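Local atomic coordinates of extracellular solute-binding protein family 1 (Alicyclobacillus acidocaldarius subsp. acidocaldarius, PDB entry 4OVJ), a protein that probably binds a solute outside the cell, most likely a carbohydrate or similar nutrient, and delivers it to an ABC-type importer in the membrane. Residues Pro23-Thr28 against Pro53-Gln58; Asp83-Asp88 against Ser299-Thr304; Ile112-Pro117 against Val335-Arg340. All coordinates share one frame; numbering follows the deposited sequence. Where two conformers were deposited one is given.

Contact 1. Residues Pro23-Thr28 against Pro53-Gln58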
loop_
_atom_site.group_PDB
_atom_site.type_symbol
_atom_site.label_atom_id
_atom_site.label_comp_id
_atom_site.label_asym_id
_atom_site.label_seq_id
_atom_site.Cartn_x
_atom_site.Cartn_y
_atom_site.Cartn_z
ATOM N N PRO A 23 25.252 8.133 -29.114
ATOM C CA PRO A 23 24.405 8.940 -29.976
ATOM C C PRO A 23 23.005 9.151 -29.391
ATOM O O PRO A 23 22.478 8.293 -28.669
ATOM C CB PRO A 23 24.328 8.134 -31.275
ATOM C CG PRO A 23 25.490 7.220 -31.241
ATOM C CD PRO A 23 25.780 6.945 -29.805
ATOM N N VAL A 24 22.432 10.301 -29.720
ATOM C CA VAL A 24 21.149 10.698 -29.225
ATOM C C VAL A 24 20.050 9.716 -29.642
ATOM O O VAL A 24 20.038 9.200 -30.764
ATOM C CB VAL A 24 20.816 12.144 -29.652
ATOM C CG1 VAL A 24 20.788 12.280 -31.164
ATOM C CG2 VAL A 24 19.498 12.590 -29.050
ATOM N N VAL A 25 19.167 9.418 -28.691
ATOM C CA VAL A 25 17.996 8.575 -28.945
ATOM C C VAL A 25 16.802 9.195 -28.260
ATOM O O VAL A 25 16.958 10.042 -27.381
ATOM C CB VAL A 25 18.182 7.118 -28.430
ATOM C CG1 VAL A 25 19.452 6.491 -28.992
ATOM C CG2 VAL A 25 18.162 7.051 -26.913
ATOM N N THR A 26 15.616 8.759 -28.667
ATOM C CA THR A 26 14.364 9.143 -28.041
ATOM C C THR A 26 13.644 7.914 -27.490
ATOM O O THR A 26 13.492 6.898 -28.189
ATOM C CB THR A 26 13.443 9.848 -29.042
ATOM O OG1 THR A 26 14.087 11.029 -29.511
ATOM C CG2 THR A 26 12.096 10.216 -28.405
ATOM N N LEU A 27 13.209 8.023 -26.237
ATOM C CA LEU A 27 12.381 7.013 -25.583
ATOM C C LEU A 27 10.982 7.555 -25.431
ATOM O O LEU A 27 10.813 8.698 -25.002
ATOM C CB LEU A 27 12.891 6.710 -24.174
ATOM C CG LEU A 27 14.319 6.199 -24.044
ATOM C CD1 LEU A 27 14.769 6.220 -22.593
ATOM C CD2 LEU A 27 14.413 4.790 -24.592
ATOM N N THR A 28 9.977 6.742 -25.742
ATOM C CA THR A 28 8.585 7.086 -25.411
ATOM C C THR A 28 8.242 6.548 -24.017
ATOM O O THR A 28 8.745 5.508 -23.610
ATOM C CB THR A 28 7.608 6.496 -26.439
ATOM O OG1 THR A 28 7.931 5.124 -26.652
ATOM C CG2 THR A 28 7.705 7.265 -27.750
ATOM N N PRO A 53 21.333 14.652 -21.476
ATOM C CA PRO A 53 20.926 15.403 -22.677
ATOM C C PRO A 53 21.056 14.648 -24.002
ATOM O O PRO A 53 20.605 15.147 -25.020
ATOM C CB PRO A 53 21.845 16.621 -22.652
ATOM C CG PRO A 53 23.047 16.173 -21.893
ATOM C CD PRO A 53 22.532 15.231 -20.844
ATOM N N ASN A 54 21.626 13.452 -24.006
ATOM C CA ASN A 54 21.583 12.625 -25.217
ATOM C C ASN A 54 20.412 11.632 -25.255
ATOM O O ASN A 54 20.382 10.716 -26.081
ATOM C CB ASN A 54 22.896 11.899 -25.409
ATOM C CG ASN A 54 23.276 11.069 -24.225
ATOM O OD1 ASN A 54 22.797 11.288 -23.101
ATOM N ND2 ASN A 54 24.167 10.117 -24.453
ATOM N N ILE A 55 19.441 11.823 -24.371
ATOM C CA ILE A 55 18.233 11.009 -24.381
ATOM C C ILE A 55 17.034 11.948 -24.320
ATOM O O ILE A 55 16.817 12.642 -23.318
ATOM C CB ILE A 55 18.200 10.013 -23.201
ATOM C CG1 ILE A 55 19.445 9.119 -23.227
ATOM C CG2 ILE A 55 16.932 9.153 -23.270
ATOM C CD1 ILE A 55 19.669 8.277 -21.970
ATOM N N HIS A 56 16.242 11.960 -25.381
ATOM C CA HIS A 56 14.963 12.636 -25.347
ATOM C C HIS A 56 13.893 11.702 -24.788
ATOM O O HIS A 56 13.881 10.498 -25.077
ATOM C CB HIS A 56 14.504 13.023 -26.742
ATOM C CG HIS A 56 15.434 13.929 -27.484
ATOM N ND1 HIS A 56 15.795 15.172 -27.020
ATOM C CD2 HIS A 56 15.982 13.811 -28.711
ATOM C CE1 HIS A 56 16.571 15.764 -27.909
ATOM N NE2 HIS A 56 16.698 14.957 -28.944
ATOM N N ILE A 57 12.986 12.264 -24.010
ATOM C CA ILE A 57 11.808 11.552 -23.559
ATOM C C ILE A 57 10.579 12.158 -24.226
ATOM O O ILE A 57 10.336 13.369 -24.140
ATOM C CB ILE A 57 11.647 11.623 -22.032
ATOM C CG1 ILE A 57 12.892 11.086 -21.336
ATOM C CG2 ILE A 57 10.399 10.856 -21.605
ATOM C CD1 ILE A 57 13.200 9.631 -21.632
ATOM N N GLN A 58 9.827 11.302 -24.913
ATOM C CA GLN A 58 8.566 11.674 -25.487
ATOM C C GLN A 58 7.461 11.091 -24.618
ATOM O O GLN A 58 7.204 9.890 -24.651
ATOM C CB GLN A 58 8.491 11.146 -26.912
ATOM C CG GLN A 58 7.210 11.486 -27.624
ATOM C CD GLN A 58 7.184 10.964 -29.046
ATOM O OE1 GLN A 58 8.218 10.821 -29.687
ATOM N NE2 GLN A 58 5.990 10.677 -29.541
HETATM O O HOH W 1 21.655 8.070 -26.083
#

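Contact 2. Residues Asp83-Asp88 against Ser299-Thr304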
loop_
_atom_site.group_PDB
_atom_site.type_symbol
_atom_site.label_atom_id
_atom_site.label_comp_id
_atom_site.label_asym_id
_atom_site.label_seq_id
_atom_site.Cartn_x
_atom_site.Cartn_y
_atom_site.Cartn_z
ATOM N N ASP A 83 8.359 2.746 -25.012
ATOM C CA ASP A 83 9.567 2.124 -24.466
ATOM C C ASP A 83 9.504 1.906 -22.969
ATOM O O ASP A 83 9.973 0.891 -22.478
ATOM C CB ASP A 83 10.799 2.959 -24.779
ATOM C CG ASP A 83 11.040 3.081 -26.262
ATOM O OD1 ASP A 83 11.288 2.042 -26.920
ATOM O OD2 ASP A 83 10.942 4.211 -26.773
ATOM N N ILE A 84 8.974 2.889 -22.246
ATOM C CA ILE A 84 8.763 2.769 -20.808
ATOM C C ILE A 84 7.272 2.915 -20.530
ATOM O O ILE A 84 6.612 3.801 -21.079
ATOM C CB ILE A 84 9.541 3.833 -20.017
ATOM C CG1 ILE A 84 11.048 3.703 -20.276
ATOM C CG2 ILE A 84 9.240 3.707 -18.527
ATOM C CD1 ILE A 84 11.549 4.593 -21.392
HETATM N N MSE A 85 6.755 2.023 -19.690
HETATM C CA MSE A 85 5.334 1.931 -19.407
HETATM C C MSE A 85 5.156 1.929 -17.924
HETATM O O MSE A 85 5.729 1.095 -17.219
HETATM C CB MSE A 85 4.758 0.611 -19.922
HETATM C CG MSE A 85 4.376 0.660 -21.398
HETATM SE SE MSE A 85 3.888 -1.151 -22.031
HETATM C CE MSE A 85 5.716 -1.709 -22.486
ATOM N N GLN A 86 4.348 2.847 -17.425
ATOM C CA GLN A 86 3.872 2.733 -16.059
ATOM C C GLN A 86 2.907 1.531 -16.043
ATOM O O GLN A 86 2.105 1.351 -16.963
ATOM C CB GLN A 86 3.211 4.021 -15.603
ATOM C CG GLN A 86 3.055 4.174 -14.106
ATOM C CD GLN A 86 2.599 5.578 -13.791
ATOM O OE1 GLN A 86 3.394 6.513 -13.734
ATOM N NE2 GLN A 86 1.320 5.743 -13.650
HETATM N N MSE A 87 3.043 0.680 -15.032
HETATM C CA MSE A 87 2.327 -0.589 -14.976
HETATM C C MSE A 87 1.689 -0.726 -13.622
HETATM O O MSE A 87 2.153 -0.149 -12.640
HETATM C CB MSE A 87 3.333 -1.690 -15.288
HETATM C CG MSE A 87 2.799 -3.122 -15.298
HETATM SE SE MSE A 87 1.377 -3.410 -16.624
HETATM C CE MSE A 87 2.041 -2.465 -18.214
ATOM N N ASP A 88 0.604 -1.487 -13.580
ATOM C CA ASP A 88 -0.124 -1.743 -12.354
ATOM C C ASP A 88 -0.085 -3.232 -11.997
ATOM O O ASP A 88 -0.036 -4.107 -12.873
ATOM C CB ASP A 88 -1.574 -1.310 -12.467
ATOM C CG ASP A 88 -2.294 -1.360 -11.114
ATOM O OD1 ASP A 88 -2.030 -0.479 -10.258
ATOM O OD2 ASP A 88 -3.114 -2.285 -10.903
ATOM N N SER A 299 7.922 -0.328 -16.005
ATOM C CA SER A 299 8.236 -1.460 -16.859
ATOM C C SER A 299 8.812 -0.934 -18.186
ATOM O O SER A 299 8.593 0.221 -18.570
ATOM C CB SER A 299 6.977 -2.286 -17.121
ATOM O OG SER A 299 6.487 -2.941 -15.951
ATOM N N ILE A 300 9.546 -1.792 -18.869
ATOM C CA ILE A 300 10.152 -1.470 -20.149
ATOM C C ILE A 300 9.614 -2.437 -21.206
ATOM O O ILE A 300 9.451 -3.627 -20.945
ATOM C CB ILE A 300 11.687 -1.548 -20.068
ATOM C CG1 ILE A 300 12.215 -0.527 -19.064
ATOM C CG2 ILE A 300 12.345 -1.311 -21.436
ATOM C CD1 ILE A 300 13.693 -0.642 -18.760
ATOM N N TYR A 301 9.356 -1.913 -22.403
ATOM C CA TYR A 301 8.895 -2.727 -23.521
ATOM C C TYR A 301 9.934 -3.776 -23.886
ATOM O O TYR A 301 11.106 -3.451 -24.072
ATOM C CB TYR A 301 8.644 -1.825 -24.721
ATOM C CG TYR A 301 8.047 -2.466 -25.948
ATOM C CD1 TYR A 301 7.135 -3.506 -25.855
ATOM C CD2 TYR A 301 8.359 -1.971 -27.213
ATOM C CE1 TYR A 301 6.573 -4.068 -26.994
ATOM C CE2 TYR A 301 7.797 -2.512 -28.351
ATOM C CZ TYR A 301 6.907 -3.557 -28.242
ATOM O OH TYR A 301 6.359 -4.091 -29.390
ATOM N N SER A 302 9.498 -5.026 -24.039
ATOM C CA SER A 302 10.420 -6.108 -24.360
ATOM C C SER A 302 11.162 -5.845 -25.666
ATOM O O SER A 302 12.282 -6.308 -25.839
ATOM C CB SER A 302 9.665 -7.434 -24.489
ATOM O OG SER A 302 8.627 -7.313 -25.447
ATOM N N LYS A 303 10.526 -5.130 -26.584
ATOM C CA LYS A 303 11.094 -4.918 -27.916
ATOM C C LYS A 303 11.635 -3.519 -28.120
ATOM O O LYS A 303 11.838 -3.086 -29.258
ATOM C CB LYS A 303 10.058 -5.243 -28.988
ATOM C CG LYS A 303 9.582 -6.681 -28.926
ATOM C CD LYS A 303 8.545 -6.920 -30.006
ATOM C CE LYS A 303 7.693 -8.134 -29.737
ATOM N NZ LYS A 303 6.605 -8.172 -30.751
ATOM N N THR A 304 11.908 -2.809 -27.031
ATOM C CA THR A 304 12.496 -1.493 -27.166
ATOM C C THR A 304 13.815 -1.586 -27.944
ATOM O O THR A 304 14.600 -2.513 -27.757
ATOM C CB THR A 304 12.734 -0.786 -25.818
ATOM O OG1 THR A 304 13.296 0.497 -26.078
ATOM C CG2 THR A 304 13.702 -1.547 -24.915
#

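Contact 3. Residues Ile112-Pro117 against Val335-Arg340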
loop_
_atom_site.group_PDB
_atom_site.type_symbol
_atom_site.label_atom_id
_atom_site.label_comp_id
_atom_site.label_asym_id
_atom_site.label_seq_id
_atom_site.Cartn_x
_atom_site.Cartn_y
_atom_site.Cartn_z
ATOM N N ILE A 112 19.169 -1.833 -7.948
ATOM C CA ILE A 112 18.112 -2.344 -7.092
ATOM C C ILE A 112 18.584 -2.610 -5.672
ATOM O O ILE A 112 17.812 -3.111 -4.865
ATOM C CB ILE A 112 17.449 -3.605 -7.672
ATOM C CG1 ILE A 112 18.489 -4.737 -7.838
ATOM C CG2 ILE A 112 16.729 -3.231 -8.955
ATOM C CD1 ILE A 112 17.894 -6.113 -7.990
ATOM N N SER A 113 19.822 -2.223 -5.359
ATOM C CA SER A 113 20.372 -2.388 -4.005
ATOM C C SER A 113 19.663 -1.490 -2.984
ATOM O O SER A 113 19.758 -1.720 -1.773
ATOM C CB SER A 113 21.885 -2.114 -4.000
ATOM O OG SER A 113 22.166 -0.722 -4.107
ATOM N N THR A 114 18.941 -0.492 -3.493
ATOM C CA THR A 114 18.203 0.482 -2.702
ATOM C C THR A 114 16.758 0.053 -2.446
ATOM O O THR A 114 16.004 0.776 -1.793
ATOM C CB THR A 114 18.156 1.825 -3.455
ATOM O OG1 THR A 114 17.655 1.598 -4.787
ATOM C CG2 THR A 114 19.554 2.468 -3.521
ATOM N N ILE A 115 16.374 -1.107 -2.970
ATOM C CA ILE A 115 14.994 -1.578 -2.916
ATOM C C ILE A 115 14.982 -2.894 -2.148
ATOM O O ILE A 115 15.866 -3.715 -2.330
ATOM C CB ILE A 115 14.431 -1.769 -4.347
ATOM C CG1 ILE A 115 14.491 -0.434 -5.095
ATOM C CG2 ILE A 115 13.011 -2.307 -4.303
ATOM C CD1 ILE A 115 14.045 -0.486 -6.539
ATOM N N SER A 116 13.983 -3.090 -1.294
ATOM C CA SER A 116 13.899 -4.311 -0.513
ATOM C C SER A 116 13.552 -5.499 -1.388
ATOM O O SER A 116 12.737 -5.383 -2.303
ATOM C CB SER A 116 12.863 -4.179 0.593
ATOM O OG SER A 116 13.484 -3.704 1.765
ATOM N N PRO A 117 14.167 -6.653 -1.110
ATOM C CA PRO A 117 13.826 -7.861 -1.865
ATOM C C PRO A 117 12.332 -8.211 -1.883
ATOM O O PRO A 117 11.814 -8.590 -2.929
ATOM C CB PRO A 117 14.635 -8.947 -1.158
ATOM C CG PRO A 117 15.826 -8.223 -0.664
ATOM C CD PRO A 117 15.348 -6.868 -0.249
ATOM N N VAL A 335 10.427 4.488 -3.228
ATOM C CA VAL A 335 10.858 3.109 -3.110
ATOM C C VAL A 335 12.339 2.958 -2.735
ATOM O O VAL A 335 12.726 1.983 -2.103
ATOM C CB VAL A 335 10.534 2.345 -4.413
ATOM C CG1 VAL A 335 11.344 2.884 -5.581
ATOM C CG2 VAL A 335 10.753 0.859 -4.218
ATOM N N SER A 336 13.155 3.930 -3.122
ATOM C CA SER A 336 14.606 3.847 -2.969
ATOM C C SER A 336 15.067 4.324 -1.604
ATOM O O SER A 336 14.729 5.429 -1.204
ATOM C CB SER A 336 15.303 4.715 -4.020
ATOM O OG SER A 336 16.672 4.887 -3.697
ATOM N N SER A 337 15.869 3.517 -0.928
ATOM C CA SER A 337 16.421 3.908 0.376
ATOM C C SER A 337 17.304 5.154 0.274
ATOM O O SER A 337 17.307 5.993 1.184
ATOM C CB SER A 337 17.220 2.762 0.993
ATOM O OG SER A 337 18.284 2.338 0.142
ATOM N N SER A 338 18.029 5.299 -0.829
ATOM C CA SER A 338 18.904 6.474 -0.988
ATOM C C SER A 338 18.080 7.754 -1.162
ATOM O O SER A 338 18.412 8.788 -0.589
ATOM C CB SER A 338 19.927 6.278 -2.119
ATOM O OG SER A 338 19.297 6.093 -3.364
ATOM N N VAL A 339 16.977 7.671 -1.906
ATOM C CA VAL A 339 16.095 8.819 -2.105
ATOM C C VAL A 339 15.441 9.192 -0.782
ATOM O O VAL A 339 15.397 10.361 -0.417
ATOM C CB VAL A 339 15.034 8.546 -3.190
ATOM C CG1 VAL A 339 13.967 9.621 -3.202
ATOM C CG2 VAL A 339 15.704 8.431 -4.544
ATOM N N ARG A 340 14.948 8.200 -0.047
ATOM C CA ARG A 340 14.360 8.484 1.268
ATOM C C ARG A 340 15.364 9.187 2.182
ATOM O O ARG A 340 15.022 10.184 2.838
ATOM C CB ARG A 340 13.827 7.225 1.931
ATOM C CG ARG A 340 12.574 6.668 1.256
ATOM C CD ARG A 340 11.835 5.662 2.124
ATOM N NE ARG A 340 12.678 4.546 2.507
ATOM C CZ ARG A 340 12.952 3.493 1.738
ATOM N NH1 ARG A 340 12.426 3.362 0.519
ATOM N NH2 ARG A 340 13.760 2.561 2.187
HETATM O O HOH W 2 18.664 -0.478 0.704
HETATM O O HOH W 3 14.270 0.375 0.340
HETATM O O HOH W 4 12.103 -0.700 -1.026
#

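Contact 1. Residues Pro23-Thr28 against Pro53-Gln58
Thr26 and His56 face each other across two neighbouring parallel strands, the OG1 of Thr26 lying at the edge of the imidazole, near its plane, 3.5 Å from His56 CD2. The Val24 methyl CG2 reaches the same ring obliquely, 3.7 Å from His56 NE2; it stands anti to its own backbone N (chi1 60° for CG1), which turns it toward the histidine. Further along this face Thr28 and Gln58 run side by side, with Thr28 CG2 4.0 Å from the amide carbon CD of Gln58. On the other face Leu27 CD1 rests against both isoleucines, 3.7 Å from Ile55 CG2 and 3.9 Å from Ile57 CD1. Four backbone hydrogen bonds hold this register, among them the nearly straight Gln58 N to Leu27 O (2.8 Å, 172°). Where the strands begin, a water donates to both Pro23 O and Asn54 O, while Asn54 ND2 is bonded to Asp20 OD1 and Lys22 O. The pair forms the two strands of a beta-alpha-beta crossover through helix 35-51. That helix covers Ile55 and Ile57 with Phe48, helix 307-319 meets Leu27 and Ile57 through Phe313, and strand 84-87 pairs in parallel with strand 25-31, Thr28 bonding to Ile84.

Contact 2. Residues Asp83-Asp88 against Ser299-Thr304
Met85 and Ser299 form an antiparallel hydrogen-bonded pair, with Met85 N to Ser299 O at 2.8 Å and Ser299 N to Met85 O at 2.9 Å, and Ile84 with Ile300 is the adjoining non-hydrogen-bonded pair. One step on, Tyr301 N donates to Asp83 O. The Asp83 carboxylate crosses Thr304 at about a right angle: Thr304 OG1 donates to OD1 over 2.7 Å, meeting it from above the carboxylate plane. That hydroxyl, anti to its own backbone N (chi1 -179°), also accepts from Tyr306 N, and the second carboxylate oxygen, OD2, takes Thr28 N, so Asp83 joins three parts of the chain. With an alanine in place of Asp83, the Thr304 hydroxyl and the Thr28 amide would probably lose this acceptor, and the turn from Tyr301 to Thr304 would be less firmly tied to the sheet. On the face of Met85 and Ser299, the selenomethionine at Met85 bends at its last torsion (chi3 -87°) and brings CE to 3.7 Å from Tyr301 CB, oblique to the ring. Lys303 N sits over the centre of one face of that ring, 3.7 Å above its plane. Ser299 OG lies 3.5 Å from Met87 CB, but its hydrogen bond is with Tyr130 O. Strand 84-87 lies between strand 25-31, parallel to it, and strand 293-300, antiparallel, while helix 65-77 packs Tyr68 and Leu72 on Met85.

Contact 3. Residues Ile112-Pro117 against Val335-Arg340
Thr114, the third residue of a type I beta turn, lies against Ser336, the N-cap of helix 337-345, its side chain directed at a row of three serines. Thr114 CB is 3.4 Å from Ser336 OG, and the methyl CG2 extends to Ser338 OG at 3.6 Å. With OG1 set between the backbone N and the carbonyl carbon (chi1 53°), CG2 stands anti to the carbonyl carbon and is turned toward the helix. The hydroxyl OG1 and Ser336 OG are both bound to Asn319 OD1 of helix 307-319, so one amide oxygen ties turn and cap together. Ser336 OG also accepts weak bonds from Ser338 N and Val339 N, capping the first turn of the helix. Next to these polar groups the Ile115 and Val335 side chains meet at an oblique angle, CG2 to CG2 at 3.9 Å, with Leu120 touching the isoleucine and Val119 the valine, both from helix 117-121. The Arg340 guanidinium lies with one face against Ser337 CA, and a water at its edge, in its plane, accepts from NH2 and donates to Thr114 O. A second water joins Ser116 N to Val335 O. The same Thr114 carbonyl takes the direct bond that joins loop to helix: Ser337 N donates to Thr114 O over 2.9 Å, in the carbonyl plane and on a lone pair.

Contacts 1 and 2 adjoin in one mixed sheet, their centres 15 Å apart, because strands 25-31 and 84-87 are neighbours in it. They touch directly: Thr28 O lies 3.0 Å from Ile84 N, and Leu27 CB packs 3.7 Å from Ile84 CD1. Contact 3 stands apart, its nearest atoms about 11 Å from those of contact 2 and about 17 Å from those of contact 1. Helix 307-319 runs between the two regions, offering Phe313 to contact 1 and Asn319 to contact 3. Along the chain contact 1 closes before the others open, whereas the segments of contacts 2 and 3 alternate.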